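Local atomic coordinates of cell wall surface anchor family protein (Streptococcus agalactiae serogroup V, PDB entry 3PG2), a protein that is probably a calcium-binding pilus subunit anchored to the bacterial cell wall. Residues V266-K271 / I286-S291. Residues are numbered along the deposited sequence; the frame is centred on the assembly and turned at random.
Sequences VTYKLK and IEFTVS
Six backbone hydrogen bonds lace V266-L270 to I286-V290, exchanged reciprocally within the pairs V266/V290, Y268/F288 and L270/I286, a worked example of regular antiparallel pairing. The central pair is uneven in geometry: Y268 N meets F288 O at 2.8 Å, nearly end-on to the carbonyl, whereas F288 N approaches Y268 O from above the carbonyl plane, 36° out of it. Residues of the non-hydrogen-bonded pairs T267/T289 and K269/E287 point their CA-H groups at carbonyls of the neighbouring hydrogen-bonded pairs, T289 CA lying 3.2 Å from V266 O.

Apolar packing occupies the face bearing Y268, L270, F288 and V290. F288 holds CG between its own backbone N and carbonyl carbon (chi1 66°), which swings the ring across toward the partner strand; there Y268 CB lies over one ring face, 3.8 Å from the centroid, in a CH-pi contact. The two rings lie nearly parallel, at 21°, yet are offset too far to stack face on face. Y268 CD2 instead touches V290 CG2 at 3.7 Å, and L270 CG reaches F288 CE2 at 3.9 Å. These strands form a beta hairpin at one border of a four-stranded antiparallel sheet in the prealbumin-like domain, and this face looks into the core, where F186 stacks edge-to-face on F288 and the A254 carbonyl accepts a hydrogen bond from the Y268 hydroxyl.

Polar groups gather on the other face. One water bridges T267 OG1 and E287 OE1, donating to the carboxylate at 2.8 Å, while T267 CG2 rests against E287 CD. K269 NZ hydrogen-bonds to the S207 carbonyl and stays 5.8 Å from E287 OE2, too far for a salt bridge.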
ATOM      1  N   VAL A 266      -3.240  11.499 -10.419  1.00 10.93           N
ATOM      2  CA  VAL A 266      -4.200  12.125  -9.510  1.00 11.38           C
ATOM      3  C   VAL A 266      -3.828  13.605  -9.352  1.00 11.20           C
ATOM      4  O   VAL A 266      -2.664  13.946  -9.201  1.00  9.50           O
ATOM      5  CB  VAL A 266      -4.208  11.410  -8.133  1.00 12.23           C
ATOM      6  CG1 VAL A 266      -4.917  12.245  -7.045  1.00 12.09           C
ATOM      7  CG2 VAL A 266      -4.837   9.968  -8.269  1.00 13.27           C
ATOM      8  N   THR A 267      -4.847  14.453  -9.359  1.00 11.28           N
ATOM      9  CA  THR A 267      -4.674  15.893  -9.183  1.00 11.49           C
ATOM     10  C   THR A 267      -4.659  16.251  -7.710  1.00 12.02           C
ATOM     11  O   THR A 267      -5.504  15.807  -6.938  1.00 11.67           O
ATOM     12  CB  THR A 267      -5.799  16.661  -9.912  1.00 12.15           C
ATOM     13  OG1 THR A 267      -5.744  16.348 -11.300  1.00 11.35           O
ATOM     14  CG2 THR A 267      -5.672  18.173  -9.725  1.00 11.87           C
ATOM     15  N   TYR A 268      -3.683  17.064  -7.330  1.00 11.93           N
ATOM     16  CA  TYR A 268      -3.696  17.698  -6.012  1.00 12.23           C
ATOM     17  C   TYR A 268      -3.625  19.202  -6.227  1.00 12.68           C
ATOM     18  O   TYR A 268      -3.518  19.643  -7.362  1.00 12.58           O
ATOM     19  CB  TYR A 268      -2.502  17.241  -5.206  1.00 12.09           C
ATOM     20  CG  TYR A 268      -2.579  15.770  -4.837  1.00  9.90           C
ATOM     21  CD1 TYR A 268      -3.106  15.371  -3.612  1.00 10.26           C
ATOM     22  CD2 TYR A 268      -2.155  14.787  -5.731  1.00 10.23           C
ATOM     23  CE1 TYR A 268      -3.180  13.995  -3.258  1.00 11.63           C
ATOM     24  CE2 TYR A 268      -2.210  13.423  -5.384  1.00 10.82           C
ATOM     25  CZ  TYR A 268      -2.730  13.039  -4.163  1.00 10.44           C
ATOM     26  OH  TYR A 268      -2.785  11.681  -3.851  1.00 12.24           O
ATOM     27  N   LYS A 269      -3.662  19.986  -5.146  1.00 12.72           N
ATOM     28  CA  LYS A 269      -3.505  21.428  -5.303  1.00 13.15           C
ATOM     29  C   LYS A 269      -2.787  22.093  -4.137  1.00 12.87           C
ATOM     30  O   LYS A 269      -2.722  21.544  -3.029  1.00 12.46           O
ATOM     31  CB  LYS A 269      -4.833  22.119  -5.643  1.00 13.76           C
ATOM     32  CG  LYS A 269      -6.006  21.722  -4.812  1.00 16.30           C
ATOM     33  CD  LYS A 269      -7.287  22.332  -5.366  1.00 16.95           C
ATOM     34  CE  LYS A 269      -8.387  22.250  -4.315  1.00 18.52           C
ATOM     35  NZ  LYS A 269      -9.793  22.477  -4.849  1.00 20.73           N
ATOM     36  N   LEU A 270      -2.244  23.277  -4.417  1.00 12.43           N
ATOM     37  CA  LEU A 270      -1.517  24.061  -3.431  1.00 12.18           C
ATOM     38  C   LEU A 270      -2.231  25.398  -3.265  1.00 12.34           C
ATOM     39  O   LEU A 270      -2.483  26.088  -4.244  1.00 13.04           O
ATOM     40  CB  LEU A 270      -0.070  24.306  -3.901  1.00 10.87           C
ATOM     41  CG  LEU A 270       0.773  23.053  -4.142  1.00 12.15           C
ATOM     42  CD1 LEU A 270       2.097  23.421  -4.756  1.00 11.83           C
ATOM     43  CD2 LEU A 270       0.995  22.336  -2.830  1.00 10.76           C
ATOM     44  N   LYS A 271      -2.580  25.748  -2.031  1.00 13.56           N
ATOM     45  CA  LYS A 271      -3.044  27.109  -1.744  1.00 14.04           C
ATOM     46  C   LYS A 271      -1.858  27.931  -1.260  1.00 13.90           C
ATOM     47  O   LYS A 271      -1.327  27.669  -0.193  1.00 13.94           O
ATOM     48  CB  LYS A 271      -4.113  27.080  -0.663  1.00 14.48           C
ATOM     49  CG  LYS A 271      -4.726  28.436  -0.382  1.00 16.77           C
ATOM     50  CD  LYS A 271      -5.370  28.446   0.994  1.00 19.94           C
ATOM     51  CE  LYS A 271      -5.857  29.858   1.350  1.00 21.66           C
ATOM     52  NZ  LYS A 271      -6.616  29.892   2.643  1.00 25.15           N
ATOM     53  N   ILE A 286      -3.068  26.391  -7.064  1.00 17.45           N
ATOM     54  CA  ILE A 286      -2.274  25.846  -8.143  1.00 16.66           C
ATOM     55  C   ILE A 286      -2.439  24.315  -8.147  1.00 16.08           C
ATOM     56  O   ILE A 286      -2.156  23.661  -7.152  1.00 16.16           O
ATOM     57  CB  ILE A 286      -0.789  26.228  -8.002  1.00 17.20           C
ATOM     58  CG1 ILE A 286      -0.615  27.753  -7.837  1.00 16.39           C
ATOM     59  CG2 ILE A 286       0.017  25.684  -9.179  1.00 16.82           C
ATOM     60  CD1 ILE A 286      -0.191  28.159  -6.427  1.00 18.28           C
ATOM     61  N   GLU A 287      -2.902  23.754  -9.257  1.00 15.36           N
ATOM     62  CA  GLU A 287      -3.032  22.295  -9.376  1.00 15.37           C
ATOM     63  C   GLU A 287      -1.734  21.648  -9.853  1.00 14.28           C
ATOM     64  O   GLU A 287      -0.927  22.275 -10.538  1.00 13.81           O
ATOM     65  CB  GLU A 287      -4.164  21.921 -10.340  1.00 15.55           C
ATOM     66  CG  GLU A 287      -5.505  22.469  -9.929  1.00 18.59           C
ATOM     67  CD  GLU A 287      -6.646  21.929 -10.758  1.00 23.24           C
ATOM     68  OE1 GLU A 287      -6.409  21.498 -11.909  1.00 24.06           O
ATOM     69  OE2 GLU A 287      -7.798  21.933 -10.250  1.00 24.43           O
ATOM     70  N   PHE A 288      -1.541  20.381  -9.485  1.00 13.32           N
ATOM     71  CA  PHE A 288      -0.462  19.572 -10.078  1.00 12.28           C
ATOM     72  C   PHE A 288      -0.934  18.124 -10.074  1.00 11.65           C
ATOM     73  O   PHE A 288      -1.896  17.796  -9.385  1.00 12.11           O
ATOM     74  CB  PHE A 288       0.850  19.730  -9.290  1.00 11.93           C
ATOM     75  CG  PHE A 288       0.803  19.169  -7.886  1.00 12.79           C
ATOM     76  CD1 PHE A 288       1.199  17.847  -7.633  1.00 10.87           C
ATOM     77  CD2 PHE A 288       0.377  19.964  -6.811  1.00 12.48           C
ATOM     78  CE1 PHE A 288       1.172  17.318  -6.338  1.00 10.23           C
ATOM     79  CE2 PHE A 288       0.346  19.459  -5.501  1.00 12.19           C
ATOM     80  CZ  PHE A 288       0.746  18.126  -5.256  1.00 10.62           C
ATOM     81  N   THR A 289      -0.278  17.262 -10.838  1.00 11.40           N
ATOM     82  CA  THR A 289      -0.643  15.845 -10.835  1.00 11.37           C
ATOM     83  C   THR A 289       0.509  14.976 -10.409  1.00 10.95           C
ATOM     84  O   THR A 289       1.675  15.298 -10.669  1.00 10.61           O
ATOM     85  CB  THR A 289      -1.126  15.335 -12.214  1.00 12.21           C
ATOM     86  OG1 THR A 289      -0.141  15.637 -13.202  1.00 11.02           O
ATOM     87  CG2 THR A 289      -2.478  15.952 -12.602  1.00 13.43           C
ATOM     88  N   VAL A 290       0.166  13.868  -9.748  1.00 10.34           N
ATOM     89  CA  VAL A 290       1.140  12.843  -9.361  1.00  9.35           C
ATOM     90  C   VAL A 290       0.920  11.648 -10.288  1.00 10.18           C
ATOM     91  O   VAL A 290      -0.214  11.205 -10.495  1.00 10.54           O
ATOM     92  CB  VAL A 290       1.008  12.447  -7.871  1.00  9.24           C
ATOM     93  CG1 VAL A 290       2.026  11.363  -7.485  1.00  8.12           C
ATOM     94  CG2 VAL A 290       1.157  13.685  -6.971  1.00  8.70           C
ATOM     95  N   SER A 291       2.002  11.175 -10.889  1.00 10.60           N
ATOM     96  CA  SER A 291       1.936  10.048 -11.819  1.00 11.09           C
ATOM     97  C   SER A 291       3.128   9.161 -11.526  1.00 10.52           C
ATOM     98  O   SER A 291       3.933   9.461 -10.642  1.00 10.97           O
ATOM     99  CB  SER A 291       2.070  10.552 -13.258  1.00 11.09           C
ATOM    100  OG  SER A 291       3.393  11.037 -13.489  1.00 12.36           O
TER
HETATM  101  O   HOH W   1      -4.976  19.205 -12.608  1.00 33.06           O